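Local coordinates for protein aldehyde dehydrogenase (Anabaena variabilis, PDB 4H7N) that probably oxidises aldehydes to carboxylic acids with NAD+ as electron acceptor, at residues A[31-36]-A[187-192]; A[73-76]-A[80-83]; A[104-109]-A[448-453]; A[265-270]-A[423-428]; A[349-354]-A[358-363]. All coordinates share one frame; numbering follows the deposited sequence.

Interaction 1 (A[31-36]-A[187-192])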
# COMPACT_ATOMS: atom_id res chain seq x y z
N ALA A 31 -20.13 5.42 15.47
CA ALA A 31 -20.27 6.20 14.22
C ALA A 31 -20.35 7.69 14.52
O ALA A 31 -19.82 8.53 13.80
CB ALA A 31 -21.54 5.75 13.49
N GLN A 32 -21.07 8.01 15.55
CA GLN A 32 -21.18 9.37 16.04
C GLN A 32 -19.84 9.94 16.43
O GLN A 32 -19.52 11.03 16.02
CB GLN A 32 -22.15 9.38 17.23
CG GLN A 32 -22.52 10.70 17.88
CD GLN A 32 -23.52 10.46 19.02
OE1 GLN A 32 -24.59 9.87 18.79
NE2 GLN A 32 -23.16 10.86 20.25
N GLN A 33 -19.03 9.20 17.18
CA GLN A 33 -17.70 9.72 17.58
C GLN A 33 -16.75 9.86 16.40
O GLN A 33 -15.94 10.78 16.37
CB GLN A 33 -17.05 8.82 18.62
CG GLN A 33 -17.85 8.67 19.89
CD GLN A 33 -17.14 7.75 20.84
OE1 GLN A 33 -17.54 6.59 21.03
NE2 GLN A 33 -16.04 8.23 21.41
N CYS A 34 -16.83 8.96 15.42
CA CYS A 34 -16.02 9.10 14.22
C CYS A 34 -16.39 10.39 13.44
O CYS A 34 -15.51 11.12 12.94
CB CYS A 34 -16.14 7.86 13.35
SG CYS A 34 -15.35 6.43 14.14
N ASN A 35 -17.69 10.68 13.38
CA ASN A 35 -18.18 11.86 12.70
C ASN A 35 -17.78 13.16 13.39
O ASN A 35 -17.46 14.15 12.70
CB ASN A 35 -19.69 11.79 12.44
CG ASN A 35 -20.02 10.96 11.19
OD1 ASN A 35 -19.31 11.01 10.17
ND2 ASN A 35 -21.07 10.18 11.27
N ARG A 36 -17.72 13.15 14.71
CA ARG A 36 -17.16 14.26 15.48
C ARG A 36 -15.69 14.47 15.17
O ARG A 36 -15.23 15.60 15.01
CB ARG A 36 -17.39 14.03 17.00
N ILE A 187 -9.10 10.34 19.35
CA ILE A 187 -10.22 9.77 20.04
C ILE A 187 -9.84 8.37 20.50
O ILE A 187 -9.43 7.53 19.67
CB ILE A 187 -11.42 9.63 19.07
CG1 ILE A 187 -11.76 10.97 18.43
CG2 ILE A 187 -12.63 9.12 19.81
CD1 ILE A 187 -12.06 12.08 19.41
N PHE A 188 -9.97 8.08 21.78
CA PHE A 188 -9.73 6.73 22.30
C PHE A 188 -11.08 6.02 22.51
O PHE A 188 -11.98 6.62 23.09
CB PHE A 188 -9.06 6.79 23.65
CG PHE A 188 -7.65 7.23 23.57
CD1 PHE A 188 -6.66 6.35 23.23
CD2 PHE A 188 -7.31 8.54 23.83
CE1 PHE A 188 -5.36 6.75 23.16
CE2 PHE A 188 -5.99 8.96 23.76
CZ PHE A 188 -5.02 8.05 23.42
N VAL A 189 -11.21 4.80 22.01
CA VAL A 189 -12.41 4.01 22.22
C VAL A 189 -12.00 2.67 22.82
O VAL A 189 -10.93 2.17 22.56
CB VAL A 189 -13.25 3.81 20.96
CG1 VAL A 189 -13.72 5.17 20.41
CG2 VAL A 189 -12.49 3.11 19.89
N GLU A 190 -12.87 2.11 23.62
CA GLU A 190 -12.60 0.86 24.34
C GLU A 190 -13.41 -0.26 23.73
O GLU A 190 -14.54 -0.03 23.27
CB GLU A 190 -13.04 1.01 25.79
CG GLU A 190 -12.12 1.89 26.62
CD GLU A 190 -12.78 2.36 27.93
OE1 GLU A 190 -14.04 2.16 28.14
OE2 GLU A 190 -12.00 2.94 28.76
N GLY A 191 -12.88 -1.47 23.77
CA GLY A 191 -13.67 -2.59 23.36
C GLY A 191 -12.83 -3.74 22.93
O GLY A 191 -11.62 -3.61 22.88
N GLY A 192 -13.50 -4.85 22.63
CA GLY A 192 -12.81 -6.02 22.11
C GLY A 192 -12.84 -6.07 20.62
O GLY A 192 -13.02 -5.07 19.95
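Gln33, on helix 27-46, meets Ile187 and Val189 beside what is probably the Rossmann-type strand-turn-helix unit of the family, where strand 186-188 leaves its sheet for a glycine-rich turn. The helix turns the Gln33 CA-CB bond toward the strand, and its side chain then runs out extended (chi2 179°), carrying the flat amide over the strand end. There the amide nitrogen does most of the touching. Gln33 NE2 lies 3.9 Å from Ile187 CG2 and 4.0 Å from Val189 CG1, so it faces two neighbouring methyl groups. The other amide atom joins in through the valine alone, Gln33 OE1 being 4.1 Å from Val189 CG1. The glutamine and Val189 side chains pass alongside each other in opposite senses, whereas the Ile187 branch crosses the glutamine at a slant. Ile187 presents CG2 because that methyl stands anti to its backbone N (chi1 -55° for the CG1 branch).

Ile187, on the strand, and Val189, just past its end, are joined by backbone hydrogen bonds to strand 156-161. On the helix side Cys34 packs on Val158, and Gln33 also leans on Pro25. Past the contact, Gly191 has backbone angles that leave no room for a side chain beside the preceding carbonyl; its own carbonyl accepts a hydrogen bond from Lys160 NZ, and Gly192 takes the N-cap position of the next helix, consistent with a dinucleotide-binding turn.

Helix and strand meet here without any hydrogen bond between them: amide on methyl is van der Waals contact, which gives the amide no directional partner among these residues and probably leaves its orientation to other surroundings.

Interaction 2 (A[73-76]-A[80-83])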
# COMPACT_ATOMS: atom_id res chain seq x y z
N ALA A 73 -0.70 3.12 35.74
CA ALA A 73 -1.70 2.44 34.93
C ALA A 73 -1.06 1.37 34.04
O ALA A 73 -1.63 0.31 33.86
CB ALA A 73 -2.49 3.42 34.11
N LEU A 74 0.13 1.64 33.53
CA LEU A 74 0.79 0.69 32.63
C LEU A 74 1.40 -0.50 33.43
O LEU A 74 1.36 -1.64 32.98
CB LEU A 74 1.77 1.44 31.74
CG LEU A 74 2.35 0.70 30.55
CD1 LEU A 74 1.27 0.18 29.61
CD2 LEU A 74 3.28 1.67 29.80
N VAL A 75 1.90 -0.26 34.62
CA VAL A 75 2.25 -1.37 35.54
C VAL A 75 1.00 -2.28 35.78
O VAL A 75 1.07 -3.49 35.73
CB VAL A 75 2.74 -0.87 36.89
CG1 VAL A 75 2.75 -1.95 37.96
CG2 VAL A 75 4.12 -0.26 36.77
N ASN A 76 -0.13 -1.65 36.07
CA ASN A 76 -1.37 -2.37 36.29
C ASN A 76 -1.74 -3.21 35.05
O ASN A 76 -2.16 -4.37 35.19
CB ASN A 76 -2.48 -1.37 36.63
CG ASN A 76 -3.69 -1.97 37.36
OD1 ASN A 76 -4.46 -1.22 38.00
ND2 ASN A 76 -3.90 -3.30 37.24
N ARG A 80 4.51 -5.34 35.10
CA ARG A 80 5.93 -5.14 35.22
C ARG A 80 6.30 -3.67 35.22
O ARG A 80 5.56 -2.84 34.67
CB ARG A 80 6.73 -5.92 34.12
CG ARG A 80 6.17 -5.95 32.70
CD ARG A 80 6.16 -4.61 31.99
NE ARG A 80 5.84 -4.78 30.57
CZ ARG A 80 5.49 -3.82 29.73
NH1 ARG A 80 5.28 -4.14 28.45
NH2 ARG A 80 5.36 -2.54 30.10
N LEU A 81 7.45 -3.38 35.81
CA LEU A 81 7.94 -2.01 35.94
C LEU A 81 9.04 -1.60 34.95
O LEU A 81 8.87 -0.62 34.25
CB LEU A 81 8.43 -1.74 37.38
CG LEU A 81 8.91 -0.33 37.70
CD1 LEU A 81 7.90 0.74 37.32
CD2 LEU A 81 9.26 -0.22 39.20
N SER A 82 10.17 -2.30 34.90
CA SER A 82 11.30 -1.75 34.16
C SER A 82 10.99 -1.63 32.67
O SER A 82 11.31 -0.61 32.04
CB SER A 82 12.59 -2.51 34.45
OG SER A 82 12.44 -3.86 34.08
N ILE A 83 10.27 -2.59 32.10
CA ILE A 83 9.84 -2.46 30.69
C ILE A 83 8.74 -1.39 30.57
O ILE A 83 8.61 -0.74 29.54
CB ILE A 83 9.40 -3.81 30.06
CG1 ILE A 83 10.53 -4.86 30.08
CG2 ILE A 83 8.91 -3.65 28.65
CD1 ILE A 83 11.94 -4.34 29.96
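The carbonyl oxygen of Arg80 is met by two parts of the chain: Thr84 OG1 hydrogen-bonds to it from the next helix, and Val75 CG2 sits 3.6 Å from Arg80 O. That methyl is the main point of contact of the preceding helix. With CG1 anti to the backbone N (chi1 164°), CG2 is swung anti to the carbonyl carbon, to the side where the chain returns. The same methyl touches the following side chain too, Val75 CG2 lying 3.9 Å from Leu81 CD1, the two branches meeting at a slant.

Arg80 itself leaves its backbone pointing away from helix 67-78. Two successive bends near CG (chi1 41°, chi2 66°) fold it back before the chain straightens, and the guanidinium finishes near Leu74, with Leu74 CG 4.4 Å from Arg80 NH2. One face of the guanidinium is covered at close range, Ile83 CG2 lying 3.5 Å above its plane and over its centre. Its polar rim is claimed by others: NH2 forms a salt bridge with Glu87, and NH1 hydrogen-bonds to Asn261 OD1. A methyl over the face and fixed partners at the nitrogens should limit the rotation of this buried cation, with Glu87 probably offsetting its charge.

In the link between the helices Thr78 OG1 bonds to Leu74 O and weakly to Arg80 N. The whole is a short connection between two consecutive helices: helix 67-78 ends, the chain reverses over a few residues, and helix 82-106 starts, while Leu74 reaches across to Thr84, Glu87 and Ile88 on that helix and to Pro139 and Leu140 of helix 139-144.

Interaction 3 (A[104-109]-A[448-453])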
# COMPACT_ATOMS: atom_id res chain seq x y z
N GLU A 104 9.76 18.33 6.91
CA GLU A 104 10.45 18.04 5.67
C GLU A 104 9.62 17.09 4.83
O GLU A 104 9.56 17.22 3.62
CB GLU A 104 11.78 17.43 5.97
CG GLU A 104 12.56 16.98 4.77
CD GLU A 104 13.00 15.54 4.95
OE1 GLU A 104 12.64 14.93 5.99
OE2 GLU A 104 13.71 15.02 4.05
N LEU A 105 8.93 16.16 5.47
CA LEU A 105 8.12 15.19 4.73
C LEU A 105 6.86 15.81 4.16
O LEU A 105 6.32 15.27 3.20
CB LEU A 105 7.75 13.97 5.63
CG LEU A 105 8.98 13.19 6.10
CD1 LEU A 105 8.61 12.09 7.08
CD2 LEU A 105 9.76 12.58 4.93
N LEU A 106 6.37 16.91 4.74
CA LEU A 106 5.11 17.49 4.30
C LEU A 106 5.26 18.71 3.38
O LEU A 106 4.28 19.29 2.95
CB LEU A 106 4.28 17.89 5.48
CG LEU A 106 3.84 16.75 6.41
CD1 LEU A 106 3.13 17.38 7.55
CD2 LEU A 106 2.91 15.80 5.71
N GLN A 107 6.49 19.10 3.09
CA GLN A 107 6.70 20.34 2.32
C GLN A 107 6.31 20.12 0.84
O GLN A 107 6.66 19.10 0.25
CB GLN A 107 8.16 20.79 2.45
CG GLN A 107 9.12 19.95 1.64
CD GLN A 107 10.56 20.10 2.10
OE1 GLN A 107 10.94 21.12 2.69
NE2 GLN A 107 11.38 19.06 1.85
N THR A 108 5.57 21.07 0.26
CA THR A 108 5.25 21.03 -1.17
C THR A 108 6.55 21.21 -1.98
O THR A 108 7.59 21.59 -1.45
CB THR A 108 4.28 22.17 -1.59
OG1 THR A 108 4.93 23.44 -1.37
CG2 THR A 108 2.93 22.11 -0.83
N SER A 109 6.47 20.97 -3.26
CA SER A 109 7.61 21.14 -4.13
C SER A 109 7.11 21.70 -5.47
O SER A 109 5.93 21.60 -5.79
CB SER A 109 8.34 19.80 -4.29
OG SER A 109 7.40 18.75 -4.51
N ALA A 448 8.54 6.81 4.87
CA ALA A 448 7.36 6.07 4.39
C ALA A 448 6.33 5.79 5.48
O ALA A 448 5.14 5.66 5.21
CB ALA A 448 7.79 4.77 3.73
N GLY A 449 6.79 5.73 6.73
CA GLY A 449 5.97 5.58 7.88
C GLY A 449 5.03 6.76 8.16
O GLY A 449 4.01 6.60 8.86
N LEU A 450 5.36 7.95 7.62
CA LEU A 450 4.46 9.05 7.72
C LEU A 450 3.73 9.22 6.41
O LEU A 450 2.57 9.51 6.38
CB LEU A 450 5.17 10.33 8.12
CG LEU A 450 4.15 11.40 8.43
CD1 LEU A 450 4.51 12.05 9.72
CD2 LEU A 450 4.14 12.38 7.28
N LYS A 451 4.42 9.00 5.30
CA LYS A 451 3.82 9.23 4.01
C LYS A 451 2.70 8.28 3.64
O LYS A 451 1.81 8.61 2.88
CB LYS A 451 4.90 9.26 2.96
CG LYS A 451 5.80 10.48 3.16
CD LYS A 451 6.86 10.61 2.07
CE LYS A 451 6.37 11.52 0.94
NZ LYS A 451 6.23 12.92 1.43
N ARG A 452 2.67 7.11 4.24
CA ARG A 452 1.52 6.27 4.03
C ARG A 452 0.17 6.93 4.37
O ARG A 452 -0.88 6.47 3.86
CB ARG A 452 1.73 4.92 4.69
CG ARG A 452 1.61 4.90 6.15
CD ARG A 452 2.24 3.61 6.75
NE ARG A 452 2.69 4.05 8.06
CZ ARG A 452 2.42 3.49 9.24
NH1 ARG A 452 1.70 2.39 9.36
NH2 ARG A 452 2.93 4.04 10.34
N PHE A 453 0.17 7.95 5.23
CA PHE A 453 -1.07 8.59 5.69
C PHE A 453 -1.51 9.79 4.83
O PHE A 453 -2.44 10.48 5.20
CB PHE A 453 -0.92 9.05 7.15
CG PHE A 453 -0.73 7.91 8.11
CD1 PHE A 453 -1.64 6.90 8.16
CD2 PHE A 453 0.43 7.80 8.83
CE1 PHE A 453 -1.47 5.81 9.03
CE2 PHE A 453 0.65 6.70 9.64
CZ PHE A 453 -0.30 5.72 9.76
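Leu105 holds CG anti to its carbonyl carbon (chi1 -62°) and runs on straight, which sends CD1 toward the backbone end of Leu450, while Leu450 has its own CG anti to the backbone N (chi1 -171°) and offers CB on one side and CD2 on the other. The result is a small leucine cluster. Leu105 CD1 packs 4.0 Å from Leu450 CB, the two side chains slanting past one another. Leu106 comes to the far branch instead, its CD2 lying 4.0 Å from Leu450 CD2, and these two side chains meet at about a right angle. Leu450 is therefore touched at its root by one leucine and at its tip by the next.

Beside this apolar patch Lys451 leaves its helix straight, then bends at its last two torsions (chi3 94°) and brings NZ to 2.9 Å from Leu105 O. The ammonium thus sits by a carbonyl near the C-terminal end of a long helix, where the helix dipole would probably welcome a positive charge.

The second segment is braced from within. Arg452 grips Gly449 O side-on with NE at 3.0 Å and NH2 at 3.1 Å; NH2 lies in the carbonyl plane on a lone pair, NE above that plane. Phe453 CZ covers one guanidinium face, and Asp146 takes a salt bridge from NH2.

Helix 448-451 thus lies between the end of helix 82-106, Pro149 of helix 147-153 and Leu124 of strand 118-134, while Leu106 also reaches Val49 and Arg52 of helix 48-64. Beyond the leucines the chain enters strand 109-112, and Ala448 packs on Lys456 of the second subunit.

Interaction 4 (A[265-270]-A[423-428])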
# COMPACT_ATOMS: atom_id res chain seq x y z
N SER A 265 6.05 -10.57 22.24
CA SER A 265 6.48 -9.61 21.27
C SER A 265 6.54 -10.29 19.92
O SER A 265 7.09 -11.40 19.80
CB SER A 265 7.84 -9.05 21.60
OG SER A 265 8.28 -8.16 20.65
N CYS A 266 6.05 -9.56 18.91
CA CYS A 266 6.19 -9.93 17.47
C CYS A 266 7.67 -10.18 17.11
O CYS A 266 7.97 -11.01 16.27
CB CYS A 266 5.60 -8.79 16.58
SG CYS A 266 3.81 -8.70 16.78
N LEU A 267 8.56 -9.45 17.79
CA LEU A 267 10.02 -9.40 17.52
C LEU A 267 10.86 -10.30 18.40
O LEU A 267 12.10 -10.25 18.38
CB LEU A 267 10.55 -7.96 17.76
CG LEU A 267 9.75 -6.91 17.02
CD1 LEU A 267 10.15 -5.51 17.44
CD2 LEU A 267 9.90 -7.13 15.54
N SER A 268 10.20 -11.13 19.16
CA SER A 268 10.88 -12.03 20.03
C SER A 268 11.60 -13.07 19.16
O SER A 268 11.00 -13.59 18.19
CB SER A 268 9.86 -12.78 20.93
OG SER A 268 10.58 -13.39 21.95
N ILE A 269 12.81 -13.44 19.55
CA ILE A 269 13.51 -14.58 18.96
C ILE A 269 12.78 -15.85 19.47
O ILE A 269 12.72 -16.09 20.68
CB ILE A 269 15.00 -14.64 19.36
CG1 ILE A 269 15.79 -13.42 18.87
CG2 ILE A 269 15.62 -15.95 18.85
CD1 ILE A 269 15.65 -13.14 17.36
N GLU A 270 12.24 -16.65 18.56
CA GLU A 270 11.47 -17.81 18.95
C GLU A 270 12.06 -19.13 18.46
O GLU A 270 11.53 -20.18 18.77
CB GLU A 270 10.06 -17.65 18.44
CG GLU A 270 9.25 -16.58 19.19
CD GLU A 270 7.71 -16.78 19.18
OE1 GLU A 270 7.23 -17.84 18.74
OE2 GLU A 270 7.00 -15.83 19.61
N LEU A 423 17.07 -6.08 17.14
CA LEU A 423 17.42 -4.66 17.20
C LEU A 423 16.27 -3.78 16.87
O LEU A 423 16.18 -2.66 17.43
CB LEU A 423 18.64 -4.32 16.35
CG LEU A 423 19.93 -4.79 16.99
CD1 LEU A 423 21.07 -4.75 16.01
CD2 LEU A 423 20.24 -3.96 18.24
N THR A 424 15.30 -4.27 16.07
CA THR A 424 14.16 -3.42 15.75
C THR A 424 13.28 -3.14 16.94
O THR A 424 12.50 -2.22 16.92
CB THR A 424 13.29 -3.92 14.60
OG1 THR A 424 12.65 -5.14 14.97
CG2 THR A 424 14.16 -4.12 13.37
N ALA A 425 13.44 -3.90 18.00
CA ALA A 425 12.75 -3.55 19.23
C ALA A 425 13.34 -2.29 19.89
O ALA A 425 12.65 -1.56 20.60
CB ALA A 425 12.72 -4.77 20.17
N MSE A 426 14.60 -1.95 19.61
CA MSE A 426 15.25 -0.80 20.29
C MSE A 426 15.46 0.35 19.37
O MSE A 426 15.84 1.42 19.78
CB MSE A 426 16.60 -1.21 20.87
CG MSE A 426 16.34 -2.19 21.99
SE MSE A 426 15.33 -1.37 23.48
CE MSE A 426 16.40 0.26 23.77
N MSE A 427 15.22 0.17 18.08
CA MSE A 427 15.54 1.18 17.12
C MSE A 427 14.53 1.25 16.06
O MSE A 427 14.00 0.26 15.62
CB MSE A 427 16.73 0.75 16.34
CG MSE A 427 17.78 0.51 17.35
SE MSE A 427 19.18 -0.17 16.21
CE MSE A 427 19.71 1.62 15.51
N HIS A 428 14.42 2.45 15.54
CA HIS A 428 13.36 2.88 14.70
C HIS A 428 13.98 3.39 13.38
O HIS A 428 13.39 4.24 12.74
CB HIS A 428 12.72 4.07 15.44
CG HIS A 428 13.74 5.05 15.96
ND1 HIS A 428 14.42 5.93 15.14
CD2 HIS A 428 14.26 5.22 17.21
CE1 HIS A 428 15.28 6.62 15.86
NE2 HIS A 428 15.19 6.22 17.12
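Leu267 straddles the hydroxyl of Thr424 with both its methyls: CD2 is 3.4 Å and CD1 3.5 Å from Thr424 OG1. The oxygen therefore sits in the fork of the leucine, and the two side chains meet at about a right angle. CD1 also reaches the next residue, lying 3.7 Å from Ala425 N and 3.8 Å from Ala425 CB. Thr424 can offer its oxygen because OG1 stands between the backbone N and the carbonyl carbon (chi1 66°), with the methyl turned elsewhere.

A step further out, the leucine is held by its own turn. Residues Ser265 to Ser268 form a type I beta turn, with Ser268 N bonded to Ser265 O at 3.2 Å; within it Ser265 OG accepts from Leu267 N at 3.1 Å, N-H...O angle 152°, an ST turn. The facing loop is coiled in turn, Met426 N bonding to Leu423 O at 2.8 Å, and Leu423 N to Ser417 OG. Leu392 backs Leu267 from the same chain, while Leu460 of the second subunit packs on Thr424 and its Trp470 on Leu423.

Swapping Leu267 for an alanine takes away both methyls, which would probably open a gap between the two loops and leave Thr424 OG1 and Ala425 CB without their apolar neighbour.

The Leu267 side chain lies about 6 Å from that of Glu232, predicted to be an active-site residue, which places the contact beside that predicted site. Carbon against a hydroxyl and a methyl gives shape and an apolar surface with no hydrogen bond between the loops, whose positions are probably set largely by their own turns and by the second subunit.

Interaction 5 (A[349-354]-A[358-363])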
# COMPACT_ATOMS: atom_id res chain seq x y z
N THR A 349 12.94 -20.46 29.38
CA THR A 349 12.94 -21.89 29.16
C THR A 349 13.84 -22.22 27.99
O THR A 349 13.59 -21.75 26.88
CB THR A 349 11.52 -22.33 28.86
OG1 THR A 349 10.69 -22.02 29.98
CG2 THR A 349 11.42 -23.79 28.55
N VAL A 350 14.90 -23.01 28.25
CA VAL A 350 15.78 -23.53 27.18
C VAL A 350 15.43 -24.99 26.94
O VAL A 350 15.43 -25.78 27.88
CB VAL A 350 17.27 -23.42 27.54
CG1 VAL A 350 18.16 -23.99 26.44
CG2 VAL A 350 17.63 -21.97 27.83
N MSE A 351 15.17 -25.34 25.68
CA MSE A 351 14.89 -26.71 25.29
C MSE A 351 15.76 -27.14 24.14
O MSE A 351 16.05 -26.37 23.22
CB MSE A 351 13.48 -26.88 24.77
CG MSE A 351 12.41 -26.06 25.43
SE MSE A 351 10.63 -26.51 24.62
CE MSE A 351 11.11 -26.98 22.86
N THR A 352 16.11 -28.41 24.13
CA THR A 352 16.88 -29.02 23.03
C THR A 352 16.17 -30.32 22.61
O THR A 352 15.10 -30.67 23.13
CB THR A 352 18.37 -29.27 23.39
OG1 THR A 352 18.47 -30.25 24.42
CG2 THR A 352 19.11 -27.97 23.87
N ASN A 353 16.79 -31.03 21.67
CA ASN A 353 16.16 -32.14 20.98
C ASN A 353 14.82 -31.71 20.37
O ASN A 353 13.81 -32.33 20.59
CB ASN A 353 15.94 -33.29 21.94
CG ASN A 353 15.94 -34.63 21.24
OD1 ASN A 353 16.85 -34.95 20.49
ND2 ASN A 353 14.90 -35.43 21.48
N VAL A 354 14.84 -30.57 19.67
CA VAL A 354 13.61 -29.96 19.11
C VAL A 354 13.68 -30.02 17.59
O VAL A 354 14.76 -30.27 17.02
CB VAL A 354 13.42 -28.51 19.56
CG1 VAL A 354 13.19 -28.44 21.06
CG2 VAL A 354 14.63 -27.64 19.20
N MSE A 358 7.25 -29.74 15.83
CA MSE A 358 6.65 -29.21 17.06
C MSE A 358 6.08 -27.80 16.87
O MSE A 358 6.65 -26.94 16.15
CB MSE A 358 7.71 -29.15 18.19
CG MSE A 358 8.42 -30.45 18.47
SE MSE A 358 10.02 -30.11 19.58
CE MSE A 358 10.45 -32.00 19.82
N LYS A 359 4.98 -27.52 17.58
CA LYS A 359 4.36 -26.20 17.53
C LYS A 359 5.28 -25.10 17.94
O LYS A 359 5.23 -24.00 17.39
CB LYS A 359 3.19 -26.15 18.49
CG LYS A 359 2.01 -27.00 18.06
CD LYS A 359 1.00 -26.98 19.20
CE LYS A 359 -0.03 -28.07 19.09
NZ LYS A 359 -1.23 -27.50 18.43
N VAL A 360 6.09 -25.38 18.95
CA VAL A 360 6.98 -24.35 19.48
C VAL A 360 8.00 -23.84 18.43
O VAL A 360 8.60 -22.79 18.59
CB VAL A 360 7.68 -24.87 20.77
CG1 VAL A 360 8.85 -25.78 20.43
CG2 VAL A 360 8.11 -23.71 21.65
N MSE A 361 8.23 -24.63 17.38
CA MSE A 361 9.11 -24.23 16.28
C MSE A 361 8.39 -23.72 15.05
O MSE A 361 9.04 -23.29 14.08
CB MSE A 361 10.06 -25.41 16.02
CG MSE A 361 11.04 -25.36 17.20
SE MSE A 361 12.75 -26.13 16.70
CE MSE A 361 13.53 -24.40 16.18
N THR A 362 7.06 -23.74 15.04
CA THR A 362 6.34 -23.34 13.86
C THR A 362 5.27 -22.28 14.13
O THR A 362 5.22 -21.32 13.40
CB THR A 362 5.69 -24.54 13.17
OG1 THR A 362 4.77 -25.14 14.08
CG2 THR A 362 6.74 -25.54 12.73
N GLU A 363 4.44 -22.43 15.15
CA GLU A 363 3.39 -21.45 15.45
C GLU A 363 3.92 -20.42 16.44
O GLU A 363 4.73 -20.76 17.28
CB GLU A 363 2.14 -22.14 16.00
CG GLU A 363 1.54 -23.14 15.00
CD GLU A 363 0.48 -24.06 15.59
OE1 GLU A 363 -0.06 -23.77 16.68
OE2 GLU A 363 0.19 -25.10 14.96
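Val354 fills the angle between two selenomethionines, Met358 and Met361. Its CB lies 3.8 Å from Met358 SE and equally far from Met361 SE, so the two selenium atoms form two adjoining walls of the hollow it fills. CG2 goes deepest toward one wall, 3.5 Å from Met361 SE; it stands between the backbone N and the carbonyl carbon (chi1 -65° for CG1). Both selenomethionines cross the valine at about a right angle. Met358 is an extended rod whose selenium also presses on the backbone, 3.6 Å from Val354 CA, and whose terminal CE lies 3.5 Å from Asn353 O. Met361 instead bends at its last torsion (chi3 94°), so that SE and not CE faces the valine.

A second bump meets the loop earlier on the strand. Met351, also a selenomethionine, and Val360 approach tip to tip, Met351 CE standing 3.5 Å from Val360 CG1, a snug fit.

The hollow keeps its shape because the 358-363 loop is coiled: Met361 N bonds to Met358 O at 3.1 Å, and Lys359 O accepts from both Thr362 N and Glu363 N. Lys236 NZ bonds to Val360 O and Glu363 O from outside. At the corner, Asn353 turns with a left-handed backbone, and its ND2 bonds to Gly328 O. Behind the side chains lie Ala324 and Asp323 of helix 311-326, and Ile369 and Met373 of strand 369-375.

Between the segments there is no hydrogen bond. Large polarisable selenium and methyl groups pack this buried contact by dispersion, so the strand and the loop that follows it are held together through fit of shape; sulfur would occupy these sites in the natural protein.

In the fold
Along the chain, interaction 2 lies within the span bridged by interaction 1, and interaction 5 within that of interaction 4, which interaction 3 spans in turn; the segments of interactions 1 and 3 alternate. Interactions 2 and 3 sit at the two ends of helix 82-106, centres about 34 Å apart. Interaction 1 lies on strand 186-188 of the eight-stranded sheet, next to a probable Rossmann-type turn. Interactions 4 and 5 both reach the other sheet, through strands 269-275 and 349-352, and touch: Glu270 OE1 is 4.1 Å from Glu363 O, and Lys236 binds both regions. Interactions 3 and 4 have neighbours on the second subunit, and interaction 4 lies near the predicted active site.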